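Local coordinates for glutathione S-transferase delta (Bombyx mori, PDB 3VK9), which probably conjugates glutathione to electrophilic compounds, acting as a homodimeric delta-class glutathione transferase, at residues P55-V58 and S63-E66; L18-A23 and A69-L74; S111-P116 and A122-A127. All blocks are in the same frame, centred on the assembly; numbering follows the deposited sequence. Where two conformers were deposited one is given.

Interaction 1. Residues P55-V58 and S63-E66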
ATOM      1  N   PRO A  55       6.309 -11.372  -5.441  1.00 13.71           N
ATOM      2  CA  PRO A  55       5.780 -12.503  -6.207  1.00 16.01           C
ATOM      3  C   PRO A  55       4.984 -12.052  -7.423  1.00 14.17           C
ATOM      4  O   PRO A  55       4.522 -10.909  -7.470  1.00 14.98           O
ATOM      5  CB  PRO A  55       4.821 -13.151  -5.213  1.00 14.47           C
ATOM      6  CG  PRO A  55       4.265 -11.980  -4.457  1.00 12.94           C
ATOM      7  CD  PRO A  55       5.445 -11.041  -4.293  1.00 15.69           C
ATOM      8  N   THR A  56       4.799 -12.945  -8.389  1.00 11.19           N
ATOM      9  CA  THR A  56       3.818 -12.698  -9.438  1.00  9.26           C
ATOM     10  C   THR A  56       2.883 -13.904  -9.523  1.00 12.92           C
ATOM     11  O   THR A  56       3.321 -15.040  -9.756  1.00 12.97           O
ATOM     12  CB  THR A  56       4.478 -12.436 -10.825  1.00 13.39           C
ATOM     13  OG1 THR A  56       5.467 -11.403 -10.711  1.00 13.12           O
ATOM     14  CG2 THR A  56       3.442 -12.031 -11.861  1.00 16.56           C
ATOM     15  N   LEU A  57       1.598 -13.642  -9.325  1.00 10.54           N
ATOM     16  CA  LEU A  57       0.562 -14.661  -9.383  1.00 10.64           C
ATOM     17  C   LEU A  57       0.009 -14.678 -10.818  1.00 13.21           C
ATOM     18  O   LEU A  57      -0.352 -13.632 -11.340  1.00 12.15           O
ATOM     19  CB  LEU A  57      -0.538 -14.273  -8.387  1.00  9.75           C
ATOM     20  CG  LEU A  57      -1.715 -15.212  -8.057  1.00 21.68           C
ATOM     21  CD1 LEU A  57      -2.816 -15.185  -9.099  1.00 31.09           C
ATOM     22  CD2 LEU A  57      -1.218 -16.615  -7.792  1.00 23.36           C
ATOM     23  N   VAL A  58      -0.034 -15.839 -11.467  1.00 11.78           N
ATOM     24  CA  VAL A  58      -0.598 -15.905 -12.821  1.00 11.33           C
ATOM     25  C   VAL A  58      -1.750 -16.890 -12.873  1.00 20.64           C
ATOM     26  O   VAL A  58      -1.573 -18.102 -12.698  1.00 18.01           O
ATOM     27  CB  VAL A  58       0.447 -16.264 -13.892  1.00 11.53           C
ATOM     28  CG1 VAL A  58      -0.192 -16.268 -15.283  1.00 19.95           C
ATOM     29  CG2 VAL A  58       1.599 -15.279 -13.840  1.00 17.60           C
ATOM     30  N   SER A  63      -2.447 -11.618 -14.486  1.00 21.31           N
ATOM     31  CA  SER A  63      -1.190 -11.535 -13.783  1.00 26.56           C
ATOM     32  C   SER A  63      -1.283 -10.395 -12.764  1.00 26.29           C
ATOM     33  O   SER A  63      -1.583  -9.257 -13.129  1.00 21.02           O
ATOM     34  CB  SER A  63      -0.060 -11.283 -14.788  1.00 26.95           C
ATOM     35  OG  SER A  63       1.154 -11.001 -14.128  1.00 32.94           O
ATOM     36  N   ILE A  64      -1.044 -10.689 -11.488  1.00 22.08           N
ATOM     37  CA  ILE A  64      -0.951  -9.619 -10.485  1.00 24.56           C
ATOM     38  C   ILE A  64       0.222  -9.846  -9.543  1.00 24.37           C
ATOM     39  O   ILE A  64       0.505 -10.984  -9.156  1.00 24.32           O
ATOM     40  CB  ILE A  64      -2.241  -9.466  -9.671  1.00 35.79           C
ATOM     41  CG1 ILE A  64      -2.573 -10.755  -8.940  1.00 28.90           C
ATOM     42  CG2 ILE A  64      -3.410  -9.064 -10.569  1.00 46.96           C
ATOM     43  CD1 ILE A  64      -3.743 -10.599  -8.012  1.00 32.38           C
ATOM     44  N   TRP A  65       0.905  -8.769  -9.169  1.00 17.26           N
ATOM     45  CA  TRP A  65       2.167  -8.920  -8.461  1.00 20.48           C
ATOM     46  C   TRP A  65       2.331  -8.201  -7.111  1.00 22.44           C
ATOM     47  O   TRP A  65       3.353  -8.364  -6.446  1.00 26.03           O
ATOM     48  CB  TRP A  65       3.337  -8.589  -9.386  1.00 20.27           C
ATOM     49  CG  TRP A  65       3.294  -7.225 -10.027  1.00 21.81           C
ATOM     50  CD1 TRP A  65       3.841  -6.069  -9.536  1.00 19.66           C
ATOM     51  CD2 TRP A  65       2.702  -6.884 -11.294  1.00 18.62           C
ATOM     52  NE1 TRP A  65       3.622  -5.037 -10.412  1.00 19.04           N
ATOM     53  CE2 TRP A  65       2.927  -5.506 -11.496  1.00 17.13           C
ATOM     54  CE3 TRP A  65       2.001  -7.604 -12.263  1.00 11.82           C
ATOM     55  CZ2 TRP A  65       2.478  -4.839 -12.624  1.00 14.87           C
ATOM     56  CZ3 TRP A  65       1.558  -6.937 -13.393  1.00 20.12           C
ATOM     57  CH2 TRP A  65       1.801  -5.570 -13.567  1.00 20.03           C
ATOM     58  N   GLU A  66       1.350  -7.413  -6.705  1.00 15.75           N
ATOM     59  CA  GLU A  66       1.408  -6.840  -5.372  1.00 11.16           C
ATOM     60  C   GLU A  66       0.927  -7.915  -4.398  1.00 13.54           C
ATOM     61  O   GLU A  66      -0.223  -8.346  -4.465  1.00 12.51           O
ATOM     62  CB  GLU A  66       0.543  -5.582  -5.302  1.00  9.74           C
ATOM     63  CG  GLU A  66       1.117  -4.422  -6.121  1.00 14.30           C
ATOM     64  CD  GLU A  66       2.340  -3.778  -5.434  1.00 16.51           C
ATOM     65  OE1 GLU A  66       2.509  -3.978  -4.210  1.00 12.17           O
ATOM     66  OE2 GLU A  66       3.129  -3.089  -6.114  1.00 17.97           O
TER
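Ser63 meets the strand opposite through both its backbone and its hydroxyl. Its CA-H points at Leu57 O (CA to O 3.3 Å), and OG, anti to the backbone N (chi1 171°), comes up against the methyl CG2 of Thr56 at 3.4 Å. The polar partner of OG is Leu48 O, so the contact with the methyl is plain packing. Ile64 faces Leu57 as an antiparallel hydrogen-bonded pair: Leu57 N donates to Ile64 O at 2.9 Å, and Ile64 N to Leu57 O at 3.0 Å, both nearly straight (164° and 158° at the hydrogen). On the same sheet face Ile64 CG1 touches Leu57 CB at 4.1 Å, and Ile70 of helix 67-78 packs against both residues. This is the beta hairpin of strands 56-59 and 62-64, which ends one side of the thioredoxin-like sheet; the cis peptide before Pro55, a hallmark of that fold, leads into it. Trp65 follows the last bridge of the hairpin, still close to Thr56. Pro55 O lies 3.0 Å from Trp65 O, two acceptors close together, and 3.2 Å from Trp65 CB. The Trp65 side chain runs alongside that of Thr56, with CB 3.8 Å from Thr56 OG1. That hydroxyl is hydrogen-bonded to Tyr45 and Asn49, while the indole turns out from the hairpin, with NE1 hydrogen-bonded to Gln51 OE1.

Interaction 2. Residues L18-A23 and A69-L74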
ATOM      1  N   LEU A  18       2.691 -17.207   0.501  1.00  9.22           N
ATOM      2  CA  LEU A  18       2.827 -18.605   0.913  1.00 10.46           C
ATOM      3  C   LEU A  18       1.992 -18.861   2.171  1.00 12.65           C
ATOM      4  O   LEU A  18       1.277 -19.841   2.254  1.00 11.98           O
ATOM      5  CB  LEU A  18       4.300 -18.984   1.115  1.00  7.64           C
ATOM      6  CG  LEU A  18       5.077 -18.915  -0.204  1.00 17.32           C
ATOM      7  CD1 LEU A  18       6.598 -18.982   0.009  1.00 11.91           C
ATOM      8  CD2 LEU A  18       4.591 -20.013  -1.139  1.00 14.28           C
ATOM      9  N   LEU A  19       2.050 -17.945   3.129  1.00  9.92           N
ATOM     10  CA  LEU A  19       1.215 -18.044   4.324  1.00 10.40           C
ATOM     11  C   LEU A  19      -0.293 -18.093   4.027  1.00 14.70           C
ATOM     12  O   LEU A  19      -1.028 -18.906   4.598  1.00 11.25           O
ATOM     13  CB  LEU A  19       1.517 -16.882   5.271  1.00 10.67           C
ATOM     14  CG  LEU A  19       2.858 -16.953   6.018  1.00 15.37           C
ATOM     15  CD1 LEU A  19       3.205 -15.599   6.649  1.00  8.75           C
ATOM     16  CD2 LEU A  19       2.849 -18.057   7.038  1.00 12.73           C
ATOM     17  N   THR A  20      -0.744 -17.207   3.147  1.00 16.95           N
ATOM     18  CA  THR A  20      -2.157 -17.110   2.817  1.00 12.27           C
ATOM     19  C   THR A  20      -2.599 -18.387   2.115  1.00 13.61           C
ATOM     20  O   THR A  20      -3.689 -18.891   2.366  1.00 13.70           O
ATOM     21  CB  THR A  20      -2.440 -15.881   1.940  1.00 11.68           C
ATOM     22  OG1 THR A  20      -2.124 -14.681   2.672  1.00  9.41           O
ATOM     23  CG2 THR A  20      -3.924 -15.846   1.509  1.00  8.19           C
ATOM     24  N   ALA A  21      -1.738 -18.926   1.258  1.00 16.36           N
ATOM     25  CA  ALA A  21      -2.057 -20.170   0.571  1.00 14.38           C
ATOM     26  C   ALA A  21      -2.190 -21.331   1.558  1.00 13.88           C
ATOM     27  O   ALA A  21      -3.088 -22.180   1.426  1.00 14.25           O
ATOM     28  CB  ALA A  21      -1.013 -20.478  -0.526  1.00 13.09           C
ATOM     29  N   LYS A  22      -1.290 -21.392   2.535  1.00 12.70           N
ATOM     30  CA  LYS A  22      -1.375 -22.425   3.565  0.68 13.48           C
ATOM     31  C   LYS A  22      -2.644 -22.268   4.384  1.00 11.11           C
ATOM     32  O   LYS A  22      -3.326 -23.240   4.651  1.00 10.34           O
ATOM     33  CB  LYS A  22      -0.146 -22.402   4.481  0.68 11.60           C
ATOM     34  CG  LYS A  22       1.123 -22.915   3.801  0.68 13.97           C
ATOM     35  CD  LYS A  22       1.021 -24.393   3.442  0.68 13.46           C
ATOM     36  CE  LYS A  22       2.373 -24.900   2.927  0.68 16.63           C
ATOM     37  NZ  LYS A  22       2.401 -26.364   2.662  0.68 12.10           N
ATOM     38  N   ALA A  23      -2.961 -21.036   4.773  1.00 12.42           N
ATOM     39  CA  ALA A  23      -4.177 -20.776   5.544  1.00 15.98           C
ATOM     40  C   ALA A  23      -5.471 -21.153   4.798  1.00 16.34           C
ATOM     41  O   ALA A  23      -6.459 -21.513   5.417  1.00 14.62           O
ATOM     42  CB  ALA A  23      -4.219 -19.313   5.978  1.00 15.18           C
ATOM     43  N   ALA A  69      -2.431  -7.390  -2.864  1.00  9.33           N
ATOM     44  CA  ALA A  69      -3.577  -7.663  -3.736  1.00  9.25           C
ATOM     45  C   ALA A  69      -3.770  -9.172  -3.992  1.00 13.72           C
ATOM     46  O   ALA A  69      -4.899  -9.634  -4.179  1.00  8.74           O
ATOM     47  CB  ALA A  69      -3.445  -6.913  -5.064  1.00  7.03           C
ATOM     48  N   ILE A  70      -2.669  -9.924  -4.035  1.00 10.03           N
ATOM     49  CA  ILE A  70      -2.746 -11.366  -4.278  1.00  8.73           C
ATOM     50  C   ILE A  70      -3.437 -12.078  -3.105  1.00 14.52           C
ATOM     51  O   ILE A  70      -4.300 -12.951  -3.300  1.00 12.15           O
ATOM     52  CB  ILE A  70      -1.341 -11.989  -4.459  1.00  8.83           C
ATOM     53  CG1 ILE A  70      -0.674 -11.499  -5.745  1.00 13.89           C
ATOM     54  CG2 ILE A  70      -1.425 -13.534  -4.389  1.00 11.55           C
ATOM     55  CD1 ILE A  70       0.853 -11.834  -5.857  1.00  8.39           C
ATOM     56  N   ILE A  71      -3.050 -11.728  -1.882  1.00  8.81           N
ATOM     57  CA  ILE A  71      -3.592 -12.432  -0.724  1.00  6.80           C
ATOM     58  C   ILE A  71      -5.086 -12.167  -0.552  1.00 10.64           C
ATOM     59  O   ILE A  71      -5.837 -13.065  -0.177  1.00  8.87           O
ATOM     60  CB  ILE A  71      -2.805 -12.150   0.599  1.00 12.56           C
ATOM     61  CG1 ILE A  71      -2.956 -10.687   1.031  1.00 15.12           C
ATOM     62  CG2 ILE A  71      -1.328 -12.536   0.435  1.00 12.52           C
ATOM     63  CD1 ILE A  71      -2.035 -10.253   2.173  1.00 13.06           C
ATOM     64  N   THR A  72      -5.528 -10.949  -0.827  1.00 11.11           N
ATOM     65  CA  THR A  72      -6.963 -10.691  -0.733  1.00 10.16           C
ATOM     66  C   THR A  72      -7.668 -11.349  -1.922  1.00 10.17           C
ATOM     67  O   THR A  72      -8.777 -11.861  -1.773  1.00 12.89           O
ATOM     68  CB  THR A  72      -7.304  -9.201  -0.622  1.00  6.34           C
ATOM     69  OG1 THR A  72      -6.873  -8.506  -1.801  1.00  9.40           O
ATOM     70  CG2 THR A  72      -6.638  -8.570   0.626  1.00  7.81           C
ATOM     71  N   TYR A  73      -7.017 -11.364  -3.090  1.00  8.67           N
ATOM     72  CA  TYR A  73      -7.572 -12.076  -4.250  1.00 10.69           C
ATOM     73  C   TYR A  73      -7.822 -13.579  -4.000  1.00 14.89           C
ATOM     74  O   TYR A  73      -8.851 -14.113  -4.395  1.00 10.93           O
ATOM     75  CB  TYR A  73      -6.663 -11.935  -5.468  1.00 12.85           C
ATOM     76  CG  TYR A  73      -7.075 -12.798  -6.656  1.00 10.56           C
ATOM     77  CD1 TYR A  73      -8.223 -12.497  -7.398  1.00 15.46           C
ATOM     78  CD2 TYR A  73      -6.307 -13.898  -7.057  1.00 11.84           C
ATOM     79  CE1 TYR A  73      -8.596 -13.255  -8.507  1.00 11.91           C
ATOM     80  CE2 TYR A  73      -6.685 -14.685  -8.187  1.00 12.11           C
ATOM     81  CZ  TYR A  73      -7.829 -14.350  -8.895  1.00 13.55           C
ATOM     82  OH  TYR A  73      -8.224 -15.083  -9.997  1.00 14.25           O
ATOM     83  N   LEU A  74      -6.867 -14.250  -3.360  1.00 16.60           N
ATOM     84  CA  LEU A  74      -6.994 -15.675  -3.030  1.00 14.83           C
ATOM     85  C   LEU A  74      -8.211 -15.974  -2.158  1.00 14.08           C
ATOM     86  O   LEU A  74      -8.919 -16.963  -2.385  1.00 13.97           O
ATOM     87  CB  LEU A  74      -5.711 -16.208  -2.364  1.00 10.30           C
ATOM     88  CG  LEU A  74      -4.472 -16.195  -3.274  1.00 13.78           C
ATOM     89  CD1 LEU A  74      -3.229 -16.635  -2.511  1.00 15.88           C
ATOM     90  CD2 LEU A  74      -4.679 -17.064  -4.515  1.00 12.21           C
TER
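Thr20 meets Ile71 where two helices come close, the CA atoms of Thr20 and Ile71 being 6.0 Å apart. The contact between the two segments is van der Waals in kind and small, burying 154 Å² in all. The two side chains cross at about a right angle, and the hydroxyl of Thr20 sits on the branch point of Ile71: OG1 is 3.2 Å from Ile71 CG2 and 3.3 Å from Ile71 CB. Ile71 has CG1 between its backbone N and carbonyl carbon (chi1 66°), which puts CG2 anti to the carbonyl carbon and facing Thr20. The methyl CG2 of Thr20 reaches further along the partner helix, lying 3.8 Å from Ile71 O and 4.2 Å from Leu74 CD1. Helices 12-24 and 67-78 are the pair that, in the thioredoxin-like domain of glutathione transferases, lies on the sheet face turned to the helical C-terminal domain; accordingly Leu159 of helix 156-167 touches Thr20, and Val156 and Ser160 touch Ile71. The hydroxyl finds its polar partner within its own helix. Thr20 OG1 is hydrogen-bonded to Ala16 O one turn earlier, made possible by a chi1 of -63° that sets the hydroxyl beside the backbone N, so this buried oxygen is satisfied although on the Ile71 side it faces CB and CG2. Replacing Thr20 by an alanine would probably open a gap beside Ile71 CG2 and Leu74 CD1 and deprive Ala16 O of its side-chain donor. Both backbones keep regular helical bonds here, Lys22 N to Leu18 O and Leu74 N to Ile70 O, and the side of helix 67-78 that carries Tyr73 meets the second subunit.

Interaction 3. Residues S111-P116 and A122-A127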
ATOM      1  N   SER A 111      12.641  -1.363   4.964  1.00 11.24           N
ATOM      2  CA  SER A 111      13.352  -1.341   3.698  1.00 13.17           C
ATOM      3  C   SER A 111      14.324  -0.157   3.638  1.00 19.08           C
ATOM      4  O   SER A 111      15.515  -0.333   3.331  1.00 17.22           O
ATOM      5  CB  SER A 111      12.339  -1.273   2.549  1.00 16.42           C
ATOM      6  OG  SER A 111      12.992  -1.234   1.299  1.00 27.44           O
ATOM      7  N   ASP A 112      13.830   1.042   3.946  1.00 16.78           N
ATOM      8  CA  ASP A 112      14.658   2.257   3.868  1.00 13.03           C
ATOM      9  C   ASP A 112      15.871   2.191   4.782  1.00 12.47           C
ATOM     10  O   ASP A 112      16.962   2.680   4.452  1.00 12.74           O
ATOM     11  CB  ASP A 112      13.842   3.516   4.189  1.00 20.03           C
ATOM     12  CG  ASP A 112      12.884   3.893   3.067  1.00 33.43           C
ATOM     13  OD1 ASP A 112      13.003   3.319   1.960  1.00 34.44           O
ATOM     14  OD2 ASP A 112      12.014   4.764   3.294  1.00 41.40           O
ATOM     15  N   TYR A 113      15.671   1.576   5.938  1.00 14.31           N
ATOM     16  CA  TYR A 113      16.708   1.483   6.948  1.00 15.28           C
ATOM     17  C   TYR A 113      17.740   0.410   6.612  1.00 15.38           C
ATOM     18  O   TYR A 113      18.951   0.635   6.721  1.00 15.61           O
ATOM     19  CB  TYR A 113      16.064   1.148   8.302  1.00 16.38           C
ATOM     20  CG  TYR A 113      17.071   0.808   9.367  1.00 19.12           C
ATOM     21  CD1 TYR A 113      17.975   1.765   9.815  1.00 19.40           C
ATOM     22  CD2 TYR A 113      17.115  -0.464   9.936  1.00 19.58           C
ATOM     23  CE1 TYR A 113      18.904   1.470  10.793  1.00 16.75           C
ATOM     24  CE2 TYR A 113      18.043  -0.767  10.926  1.00 17.99           C
ATOM     25  CZ  TYR A 113      18.932   0.206  11.348  1.00 18.38           C
ATOM     26  OH  TYR A 113      19.866  -0.072  12.331  1.00 17.69           O
ATOM     27  N   PHE A 114      17.238  -0.751   6.195  1.00 12.30           N
ATOM     28  CA  PHE A 114      18.036  -1.977   6.113  1.00 18.75           C
ATOM     29  C   PHE A 114      18.737  -2.252   4.778  1.00 23.19           C
ATOM     30  O   PHE A 114      19.894  -2.659   4.762  1.00 22.69           O
ATOM     31  CB  PHE A 114      17.166  -3.178   6.499  1.00 16.18           C
ATOM     32  CG  PHE A 114      17.951  -4.421   6.833  1.00 18.04           C
ATOM     33  CD1 PHE A 114      19.035  -4.360   7.679  1.00 18.09           C
ATOM     34  CD2 PHE A 114      17.590  -5.653   6.307  1.00 20.93           C
ATOM     35  CE1 PHE A 114      19.755  -5.508   7.993  1.00 24.96           C
ATOM     36  CE2 PHE A 114      18.298  -6.800   6.622  1.00 21.42           C
ATOM     37  CZ  PHE A 114      19.378  -6.727   7.461  1.00 24.23           C
ATOM     38  N   TYR A 115      18.039  -2.054   3.662  1.00 22.59           N
ATOM     39  CA  TYR A 115      18.569  -2.494   2.372  1.00 21.12           C
ATOM     40  C   TYR A 115      19.740  -1.661   1.840  1.00 25.93           C
ATOM     41  O   TYR A 115      20.589  -2.184   1.122  1.00 25.75           O
ATOM     42  CB  TYR A 115      17.450  -2.647   1.335  1.00 23.93           C
ATOM     43  CG  TYR A 115      16.491  -3.786   1.653  1.00 25.86           C
ATOM     44  CD1 TYR A 115      16.947  -4.977   2.205  1.00 41.75           C
ATOM     45  CD2 TYR A 115      15.134  -3.667   1.406  1.00 29.90           C
ATOM     46  CE1 TYR A 115      16.072  -6.021   2.497  1.00 45.98           C
ATOM     47  CE2 TYR A 115      14.253  -4.703   1.690  1.00 38.72           C
ATOM     48  CZ  TYR A 115      14.727  -5.876   2.240  1.00 47.06           C
ATOM     49  OH  TYR A 115      13.852  -6.906   2.526  1.00 54.68           O
ATOM     50  N   PRO A 116      19.795  -0.367   2.190  1.00 26.50           N
ATOM     51  CA  PRO A 116      21.032   0.369   1.916  1.00 25.05           C
ATOM     52  C   PRO A 116      22.241  -0.268   2.610  1.00 29.16           C
ATOM     53  O   PRO A 116      23.330  -0.272   2.037  1.00 27.71           O
ATOM     54  CB  PRO A 116      20.757   1.751   2.512  1.00 28.53           C
ATOM     55  CG  PRO A 116      19.275   1.907   2.398  1.00 25.25           C
ATOM     56  CD  PRO A 116      18.706   0.528   2.630  1.00 26.26           C
ATOM     57  N   ALA A 122      25.931   0.746   3.099  1.00 38.18           N
ATOM     58  CA  ALA A 122      25.673   1.988   3.815  1.00 35.46           C
ATOM     59  C   ALA A 122      25.789   1.749   5.314  1.00 34.51           C
ATOM     60  O   ALA A 122      25.626   0.624   5.783  1.00 33.45           O
ATOM     61  CB  ALA A 122      24.290   2.521   3.463  1.00 35.25           C
ATOM     62  N   PRO A 123      26.097   2.804   6.077  1.00 41.02           N
ATOM     63  CA  PRO A 123      26.107   2.672   7.537  1.00 39.54           C
ATOM     64  C   PRO A 123      24.681   2.717   8.079  1.00 36.29           C
ATOM     65  O   PRO A 123      23.785   3.202   7.386  1.00 39.21           O
ATOM     66  CB  PRO A 123      26.890   3.903   7.989  1.00 40.13           C
ATOM     67  CG  PRO A 123      26.622   4.914   6.936  1.00 43.24           C
ATOM     68  CD  PRO A 123      26.499   4.151   5.638  1.00 43.70           C
ATOM     69  N   ALA A 124      24.470   2.204   9.288  1.00 27.80           N
ATOM     70  CA  ALA A 124      23.137   2.202   9.880  1.00 26.85           C
ATOM     71  C   ALA A 124      22.784   3.616  10.319  1.00 33.39           C
ATOM     72  O   ALA A 124      23.509   4.240  11.097  1.00 38.20           O
ATOM     73  CB  ALA A 124      23.063   1.223  11.049  1.00 21.00           C
ATOM     74  N   ASP A 125      21.676   4.127   9.793  1.00 26.54           N
ATOM     75  CA  ASP A 125      21.276   5.507  10.013  1.00 24.35           C
ATOM     76  C   ASP A 125      20.369   5.559  11.229  1.00 23.72           C
ATOM     77  O   ASP A 125      19.345   4.881  11.283  1.00 22.82           O
ATOM     78  CB  ASP A 125      20.550   6.032   8.764  1.00 30.68           C
ATOM     79  CG  ASP A 125      20.144   7.492   8.879  1.00 34.84           C
ATOM     80  OD1 ASP A 125      19.199   7.791   9.629  1.00 35.19           O
ATOM     81  OD2 ASP A 125      20.745   8.338   8.191  1.00 39.28           O
ATOM     82  N   LYS A 126      20.761   6.352  12.213  1.00 25.04           N
ATOM     83  CA  LYS A 126      20.026   6.437  13.465  1.00 26.60           C
ATOM     84  C   LYS A 126      18.615   6.948  13.226  1.00 20.30           C
ATOM     85  O   LYS A 126      17.645   6.426  13.782  1.00 17.09           O
ATOM     86  CB  LYS A 126      20.764   7.350  14.452  1.00 34.43           C
ATOM     87  CG  LYS A 126      20.040   7.569  15.780  1.00 47.29           C
ATOM     88  CD  LYS A 126      19.921   6.275  16.581  1.00 57.84           C
ATOM     89  CE  LYS A 126      19.593   6.547  18.050  1.00 61.94           C
ATOM     90  NZ  LYS A 126      18.182   6.984  18.267  1.00 58.82           N
ATOM     91  N   ALA A 127      18.494   7.973  12.397  1.00 19.75           N
ATOM     92  CA  ALA A 127      17.177   8.533  12.108  1.00 27.16           C
ATOM     93  C   ALA A 127      16.253   7.509  11.425  1.00 24.41           C
ATOM     94  O   ALA A 127      15.097   7.336  11.825  1.00 16.56           O
ATOM     95  CB  ALA A 127      17.312   9.815  11.280  1.00 14.54           C
TER
HETATM   96  O   HOH W   1      20.065   3.035   7.355  1.00 15.54           O
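With its CG anti to the backbone N (chi1 171°), Tyr113 swings its ring out from helix 89-119 along the segment 122-127. One edge then meets the backbone there: Asp125 O lies near the ring plane, 3.5 Å from Tyr113 CE1. The methyl CB of Ala124 approaches the ring obliquely, 3.7 Å from Tyr113 OH. Hydrogen bonds to Asp172 and Asn129 hold that hydroxyl and so fix the direction of the ring. The backbone of Tyr113 is tied in as well, by a water that donates to Tyr113 O (2.7 Å) and accepts from Asp125 N (3.1 Å); Gln117 gives the same carbonyl a second donor. Further along, Ala122 N donates to Pro116 O at 3.0 Å in a fairly straight bond (163° at the hydrogen), but from above the carbonyl plane, 40° out of it. Beside this bond Ala122 CB rests 3.7 Å from Pro116 CB. Pro116 has no N-H to give to the preceding turn, and the helix is kinked there. Asp125 stands at the N-cap of helix 126-142, its OD1 accepting from Lys128 N. The arrangement is that of a helical hairpin at its turn, the last turns of one long helix bound to the connection that starts the next, as in the all-helical C-terminal domain of glutathione transferases.

From the N terminus, helix 12-24 supplies the first half of interaction 2, whose loop closes only at helix 67-78. Interaction 1 is nested inside that loop, a short hairpin whose second strand leads after two residues into the same helix. The two contacts touch: Ile70 packs on Pro55, and Tyr73 CE2 meets Leu57 CD1, so the hairpin is packed on helix 67-78, which in turn pairs with helix 12-24; both contacts reach the second subunit. Interaction 3 follows in series, closing a tight loop between helices 89-119 and 126-142 of the C-terminal domain. It stays apart, its nearest atoms about 12 Å from interaction 1 and about 14 Å from interaction 2, and no other chain touches it.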